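Local coordinates for Alr1585 protein (Nostoc sp., PDB 5C2I) that probably uses its haem to reduce hydrogen peroxide while oxidising dyes and other substrates, as a DyP-type peroxidase, at residues V289-S301 and Y306-D319. The protein carries 1 engineered substitution. Sequence-based numbering, arbitrary orientation.
Sequences VGRFADGTPVTLS and YAVTPTNNFNYDGD. With HEM (protoporphyrin IX containing Fe), chain E.
Beside one haem propionate of this DyP-type peroxidase, Arg291 ties two irregular stretches, 289-301 and 306-319, together. Its extended side chain brushes the propionate carbon CBA of the haem, with NE 3.8 Å away. NH1 donates to Thr311 O at 2.9 Å, almost straight at 171°. It also reaches Gly295 O of its own segment at 2.7 Å, and both oxygens lie close to the guanidinium plane. NH2 makes a weak bond to Asn312 OD1, which Arg337, itself hydrogen-bonded to the haem, grips as well. Phe314 CZ lies over one face of the guanidinium, and NH2 meets the edge of that ring, the two planes 75° apart. With an alanine here, Thr311 O and Gly295 O would probably both lose the donor they share, and the Phe314 edge its neighbour. Over one face of Phe314 lies Pro297, its CB 4.0 Å from the ring centroid in a CH-pi contact. Thr299 has OG1 anti to its backbone N (chi1 -165°), a rotation that sends OG1 to donate to Asp319 OD2 at 2.8 Å and leaves CG2 slanting against Phe314. At the far end Asp294 OD1 accepts Thr296 N in an Asx turn and also takes Thr296 OG1, while OD2 weakly accepts Tyr306 N. The contact sits in the long connection between helices 281-289 and 330-334; Phe292 and Val298 pack back on helix 281-289, and Val220 of the second subunit lies against Thr311.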
loop_
_atom_site.group_PDB
_atom_site.type_symbol
_atom_site.label_atom_id
_atom_site.label_comp_id
_atom_site.label_asym_id
_atom_site.label_seq_id
_atom_site.Cartn_x
_atom_site.Cartn_y
_atom_site.Cartn_z
ATOM N N VAL A 289 -1.554 26.494 17.818
ATOM C CA VAL A 289 -0.870 26.655 16.549
ATOM C C VAL A 289 -1.427 27.788 15.700
ATOM O O VAL A 289 -0.646 28.470 15.020
ATOM C CB VAL A 289 -0.915 25.344 15.754
ATOM C CG1 VAL A 289 -0.410 25.530 14.340
ATOM C CG2 VAL A 289 -0.094 24.274 16.480
ATOM N N GLY A 290 -2.742 27.973 15.743
ATOM C CA GLY A 290 -3.446 28.938 14.896
ATOM C C GLY A 290 -4.209 28.217 13.786
ATOM O O GLY A 290 -5.026 28.815 13.097
ATOM N N ARG A 291 -3.943 26.918 13.647
ATOM C CA ARG A 291 -4.660 26.055 12.712
ATOM C C ARG A 291 -4.926 24.710 13.381
ATOM O O ARG A 291 -4.166 24.251 14.219
ATOM C CB ARG A 291 -3.846 25.779 11.426
ATOM C CG ARG A 291 -3.592 26.968 10.531
ATOM C CD ARG A 291 -2.620 26.540 9.445
ATOM N NE ARG A 291 -2.243 27.631 8.589
ATOM C CZ ARG A 291 -2.835 27.970 7.443
ATOM N NH1 ARG A 291 -3.926 27.341 6.987
ATOM N NH2 ARG A 291 -2.350 28.987 6.758
ATOM N N PHE A 292 -6.018 24.079 12.974
ATOM C CA PHE A 292 -6.232 22.666 13.272
ATOM C C PHE A 292 -5.173 21.832 12.611
ATOM O O PHE A 292 -4.450 22.315 11.736
ATOM C CB PHE A 292 -7.615 22.237 12.803
ATOM C CG PHE A 292 -8.715 22.770 13.673
ATOM C CD1 PHE A 292 -9.266 24.029 13.439
ATOM C CD2 PHE A 292 -9.185 22.040 14.754
ATOM C CE1 PHE A 292 -10.268 24.546 14.261
ATOM C CE2 PHE A 292 -10.178 22.552 15.568
ATOM C CZ PHE A 292 -10.718 23.806 15.317
ATOM N N ALA A 293 -5.077 20.578 13.047
ATOM C CA ALA A 293 -4.121 19.626 12.497
ATOM C C ALA A 293 -4.185 19.582 10.970
ATOM O O ALA A 293 -3.149 19.519 10.323
ATOM C CB ALA A 293 -4.316 18.242 13.106
ATOM N N ASP A 294 -5.396 19.647 10.403
ATOM C CA ASP A 294 -5.544 19.544 8.942
ATOM C C ASP A 294 -5.188 20.820 8.194
ATOM O O ASP A 294 -5.167 20.823 6.969
ATOM C CB ASP A 294 -6.962 19.060 8.528
ATOM C CG ASP A 294 -8.063 20.042 8.929
ATOM O OD1 ASP A 294 -7.957 21.205 8.561
ATOM O OD2 ASP A 294 -9.059 19.640 9.521
ATOM N N GLY A 295 -4.937 21.903 8.931
ATOM C CA GLY A 295 -4.668 23.189 8.331
ATOM C C GLY A 295 -5.753 24.250 8.421
ATOM O O GLY A 295 -5.497 25.421 8.098
ATOM N N THR A 296 -6.972 23.872 8.857
ATOM C CA THR A 296 -8.066 24.793 8.987
ATOM C C THR A 296 -7.666 25.979 9.908
ATOM O O THR A 296 -7.342 25.757 11.074
ATOM C CB THR A 296 -9.336 24.094 9.583
ATOM O OG1 THR A 296 -9.757 23.022 8.709
ATOM C CG2 THR A 296 -10.481 25.080 9.718
ATOM N N PRO A 297 -7.768 27.230 9.415
ATOM C CA PRO A 297 -7.418 28.367 10.287
ATOM C C PRO A 297 -8.437 28.578 11.401
ATOM O O PRO A 297 -9.652 28.604 11.146
ATOM C CB PRO A 297 -7.453 29.575 9.331
ATOM C CG PRO A 297 -7.268 28.970 7.966
ATOM C CD PRO A 297 -8.005 27.654 8.036
ATOM N N VAL A 298 -7.961 28.666 12.631
ATOM C CA VAL A 298 -8.854 28.788 13.767
ATOM C C VAL A 298 -9.519 30.179 13.788
ATOM O O VAL A 298 -10.545 30.342 14.430
ATOM C CB VAL A 298 -8.136 28.467 15.113
ATOM C CG1 VAL A 298 -7.249 29.610 15.556
ATOM C CG2 VAL A 298 -9.161 28.118 16.208
ATOM N N THR A 299 -8.971 31.159 13.064
ATOM C CA THR A 299 -9.658 32.455 12.957
ATOM C C THR A 299 -10.986 32.284 12.210
ATOM O O THR A 299 -11.900 33.043 12.424
ATOM C CB THR A 299 -8.757 33.590 12.367
ATOM O OG1 THR A 299 -9.367 34.855 12.627
ATOM C CG2 THR A 299 -8.534 33.430 10.887
ATOM N N LEU A 300 -11.063 31.257 11.353
ATOM C CA LEU A 300 -12.226 31.059 10.507
ATOM C C LEU A 300 -13.214 30.049 11.045
ATOM O O LEU A 300 -14.359 30.060 10.629
ATOM C CB LEU A 300 -11.798 30.629 9.098
ATOM C CG LEU A 300 -10.887 31.582 8.310
ATOM C CD1 LEU A 300 -10.615 31.010 6.929
ATOM C CD2 LEU A 300 -11.490 32.986 8.192
ATOM N N SER A 301 -12.798 29.171 11.949
ATOM C CA SER A 301 -13.615 28.052 12.328
ATOM C C SER A 301 -13.230 27.543 13.692
ATOM O O SER A 301 -12.052 27.500 14.020
ATOM C CB SER A 301 -13.437 26.885 11.321
ATOM O OG SER A 301 -14.263 25.790 11.670
ATOM N N TYR A 306 -11.034 19.525 7.453
ATOM C CA TYR A 306 -10.429 18.356 6.816
ATOM C C TYR A 306 -10.107 18.540 5.334
ATOM O O TYR A 306 -10.028 17.555 4.624
ATOM C CB TYR A 306 -11.250 17.064 7.027
ATOM C CG TYR A 306 -11.425 16.756 8.508
ATOM C CD1 TYR A 306 -10.326 16.359 9.292
ATOM C CD2 TYR A 306 -12.662 16.896 9.117
ATOM C CE1 TYR A 306 -10.481 16.091 10.649
ATOM C CE2 TYR A 306 -12.818 16.611 10.458
ATOM C CZ TYR A 306 -11.702 16.228 11.222
ATOM O OH TYR A 306 -11.868 15.951 12.582
ATOM N N ALA A 307 -9.956 19.775 4.858
ATOM C CA ALA A 307 -9.536 19.985 3.467
ATOM C C ALA A 307 -8.085 19.580 3.289
ATOM O O ALA A 307 -7.179 20.054 4.017
ATOM C CB ALA A 307 -9.755 21.439 3.021
ATOM N N VAL A 308 -7.852 18.696 2.331
ATOM C CA VAL A 308 -6.506 18.165 2.071
ATOM C C VAL A 308 -5.549 19.302 1.693
ATOM O O VAL A 308 -4.396 19.311 2.165
ATOM C CB VAL A 308 -6.505 17.076 0.977
ATOM C CG1 VAL A 308 -5.094 16.679 0.593
ATOM C CG2 VAL A 308 -7.285 15.857 1.459
ATOM N N THR A 309 -6.018 20.242 0.865
ATOM C CA THR A 309 -5.276 21.507 0.593
ATOM C C THR A 309 -5.894 22.647 1.433
ATOM O O THR A 309 -6.967 23.173 1.108
ATOM C CB THR A 309 -5.311 21.833 -0.909
ATOM O OG1 THR A 309 -4.638 20.763 -1.601
ATOM C CG2 THR A 309 -4.601 23.145 -1.231
ATOM N N PRO A 310 -5.272 22.967 2.565
ATOM C CA PRO A 310 -5.844 23.971 3.443
ATOM C C PRO A 310 -5.850 25.357 2.840
ATOM O O PRO A 310 -4.988 25.702 2.024
ATOM C CB PRO A 310 -4.900 24.003 4.652
ATOM C CG PRO A 310 -3.882 22.936 4.416
ATOM C CD PRO A 310 -3.961 22.489 3.010
ATOM N N THR A 311 -6.828 26.151 3.237
ATOM C CA THR A 311 -6.852 27.521 2.779
ATOM C C THR A 311 -5.748 28.364 3.442
ATOM O O THR A 311 -5.400 28.132 4.599
ATOM C CB THR A 311 -8.239 28.168 3.008
ATOM O OG1 THR A 311 -8.315 29.368 2.230
ATOM C CG2 THR A 311 -8.502 28.489 4.467
ATOM N N ASN A 312 -5.235 29.339 2.685
ATOM C CA ASN A 312 -4.394 30.412 3.210
ATOM C C ASN A 312 -4.988 31.775 3.036
ATOM O O ASN A 312 -4.318 32.809 3.284
ATOM C CB ASN A 312 -2.989 30.355 2.601
ATOM C CG ASN A 312 -1.957 31.011 3.513
ATOM O OD1 ASN A 312 -2.029 30.885 4.736
ATOM N ND2 ASN A 312 -1.049 31.741 2.924
ATOM N N ASN A 313 -6.265 31.790 2.625
ATOM C CA ASN A 313 -6.862 33.019 2.239
ATOM C C ASN A 313 -7.590 33.618 3.423
ATOM O O ASN A 313 -8.800 33.535 3.527
ATOM C CB ASN A 313 -7.814 32.859 1.071
ATOM C CG ASN A 313 -8.303 34.189 0.567
ATOM O OD1 ASN A 313 -7.489 35.106 0.328
ATOM N ND2 ASN A 313 -9.617 34.311 0.343
ATOM N N PHE A 314 -6.836 34.250 4.310
ATOM C CA PHE A 314 -7.463 34.894 5.410
ATOM C C PHE A 314 -6.566 35.945 5.967
ATOM O O PHE A 314 -5.351 35.990 5.682
ATOM C CB PHE A 314 -7.815 33.881 6.509
ATOM C CG PHE A 314 -6.629 33.214 7.148
ATOM C CD1 PHE A 314 -6.057 32.096 6.590
ATOM C CD2 PHE A 314 -6.060 33.741 8.301
ATOM C CE1 PHE A 314 -4.938 31.504 7.162
ATOM C CE2 PHE A 314 -4.958 33.154 8.873
ATOM C CZ PHE A 314 -4.377 32.022 8.302
ATOM N N ASN A 315 -7.195 36.799 6.754
ATOM C CA ASN A 315 -6.432 37.711 7.563
ATOM C C ASN A 315 -7.176 37.718 8.900
ATOM O O ASN A 315 -8.081 36.905 9.125
ATOM C CB ASN A 315 -6.306 39.078 6.875
ATOM C CG ASN A 315 -7.651 39.679 6.519
ATOM O OD1 ASN A 315 -8.537 39.725 7.351
ATOM N ND2 ASN A 315 -7.835 40.080 5.272
ATOM N N TYR A 316 -6.808 38.612 9.789
ATOM C CA TYR A 316 -7.472 38.593 11.083
ATOM C C TYR A 316 -8.449 39.789 11.251
ATOM O O TYR A 316 -8.872 40.117 12.382
ATOM C CB TYR A 316 -6.406 38.602 12.158
ATOM C CG TYR A 316 -5.499 37.380 12.096
ATOM C CD1 TYR A 316 -6.008 36.115 12.331
ATOM C CD2 TYR A 316 -4.134 37.497 11.829
ATOM C CE1 TYR A 316 -5.186 34.996 12.288
ATOM C CE2 TYR A 316 -3.292 36.371 11.764
ATOM C CZ TYR A 316 -3.820 35.132 11.976
ATOM O OH TYR A 316 -2.993 34.018 11.915
ATOM N N ASP A 317 -8.859 40.382 10.129
ATOM C CA ASP A 317 -9.811 41.511 10.116
ATOM C C ASP A 317 -11.184 41.147 10.682
ATOM O O ASP A 317 -11.866 42.025 11.189
ATOM C CB ASP A 317 -9.989 42.118 8.696
ATOM C CG ASP A 317 -8.723 42.827 8.170
ATOM O OD1 ASP A 317 -7.665 42.837 8.827
ATOM O OD2 ASP A 317 -8.766 43.350 7.031
ATOM N N GLY A 318 -11.609 39.888 10.593
ATOM C CA GLY A 318 -12.833 39.407 11.216
ATOM C C GLY A 318 -12.641 38.958 12.657
ATOM O O GLY A 318 -13.572 38.407 13.258
ATOM N N ASP A 319 -11.472 39.250 13.227
ATOM C CA ASP A 319 -11.025 38.681 14.506
ATOM C C ASP A 319 -10.108 39.681 15.212
ATOM O O ASP A 319 -9.053 39.312 15.752
ATOM C CB ASP A 319 -10.305 37.366 14.222
ATOM C CG ASP A 319 -10.039 36.528 15.467
ATOM O OD1 ASP A 319 -10.650 36.762 16.530
ATOM O OD2 ASP A 319 -9.253 35.563 15.313
HETATM C CHA HEM E . 3.703 28.322 10.391
HETATM C CHB HEM E . 4.881 24.546 13.150
HETATM C CHC HEM E . 9.094 26.673 14.224
HETATM C CHD HEM E . 7.765 30.527 11.664
HETATM C C1A HEM E . 3.646 27.114 11.067
HETATM C C2A HEM E . 2.539 26.214 11.046
HETATM C C3A HEM E . 2.874 25.159 11.819
HETATM C C4A HEM E . 4.185 25.392 12.292
HETATM C CMA HEM E . 2.063 23.922 12.097
HETATM C CAA HEM E . 1.211 26.381 10.295
HETATM C CBA HEM E . 1.140 25.880 8.851
HETATM C CGA HEM E . 2.144 26.634 8.023
HETATM O O1A HEM E . 1.887 27.770 7.529
HETATM O O2A HEM E . 3.247 26.117 7.835
HETATM C C1B HEM E . 6.162 24.803 13.637
HETATM C C2B HEM E . 6.908 23.889 14.461
HETATM C C3B HEM E . 8.080 24.448 14.724
HETATM C C4B HEM E . 8.030 25.772 14.098
HETATM C CMB HEM E . 6.433 22.545 14.886
HETATM C CAB HEM E . 9.268 23.947 15.459
HETATM C CBB HEM E . 9.553 22.644 15.626
HETATM C C1C HEM E . 9.090 27.958 13.657
HETATM C C2C HEM E . 10.033 28.943 13.869
HETATM C C3C HEM E . 9.636 30.045 13.157
HETATM C C4C HEM E . 8.454 29.697 12.494
HETATM C CMC HEM E . 11.301 28.847 14.667
HETATM C CAC HEM E . 10.244 31.372 13.073
HETATM C CBC HEM E . 10.956 32.002 13.974
HETATM C C1D HEM E . 6.588 30.136 11.029
HETATM C C2D HEM E . 5.919 31.018 10.079
HETATM C C3D HEM E . 4.771 30.437 9.757
HETATM C C4D HEM E . 4.783 29.155 10.495
HETATM C CMD HEM E . 6.394 32.364 9.556
HETATM C CAD HEM E . 3.759 30.954 8.775
HETATM C CBD HEM E . 2.747 31.925 9.395
HETATM C CGD HEM E . 1.814 32.415 8.337
HETATM O O1D HEM E . 0.615 32.257 8.551
HETATM O O2D HEM E . 2.218 32.980 7.263
HETATM N NA HEM E . 4.617 26.635 11.895
HETATM N NB HEM E . 6.834 25.905 13.526
HETATM N NC HEM E . 8.071 28.448 12.895
HETATM N ND HEM E . 5.844 29.065 11.314
HETATM FE FE HEM E . 6.312 27.550 12.412
HETATM O O HOH W 1 -7.949 22.085 5.858
HETATM O O HOH W 2 7.568 26.558 10.707
#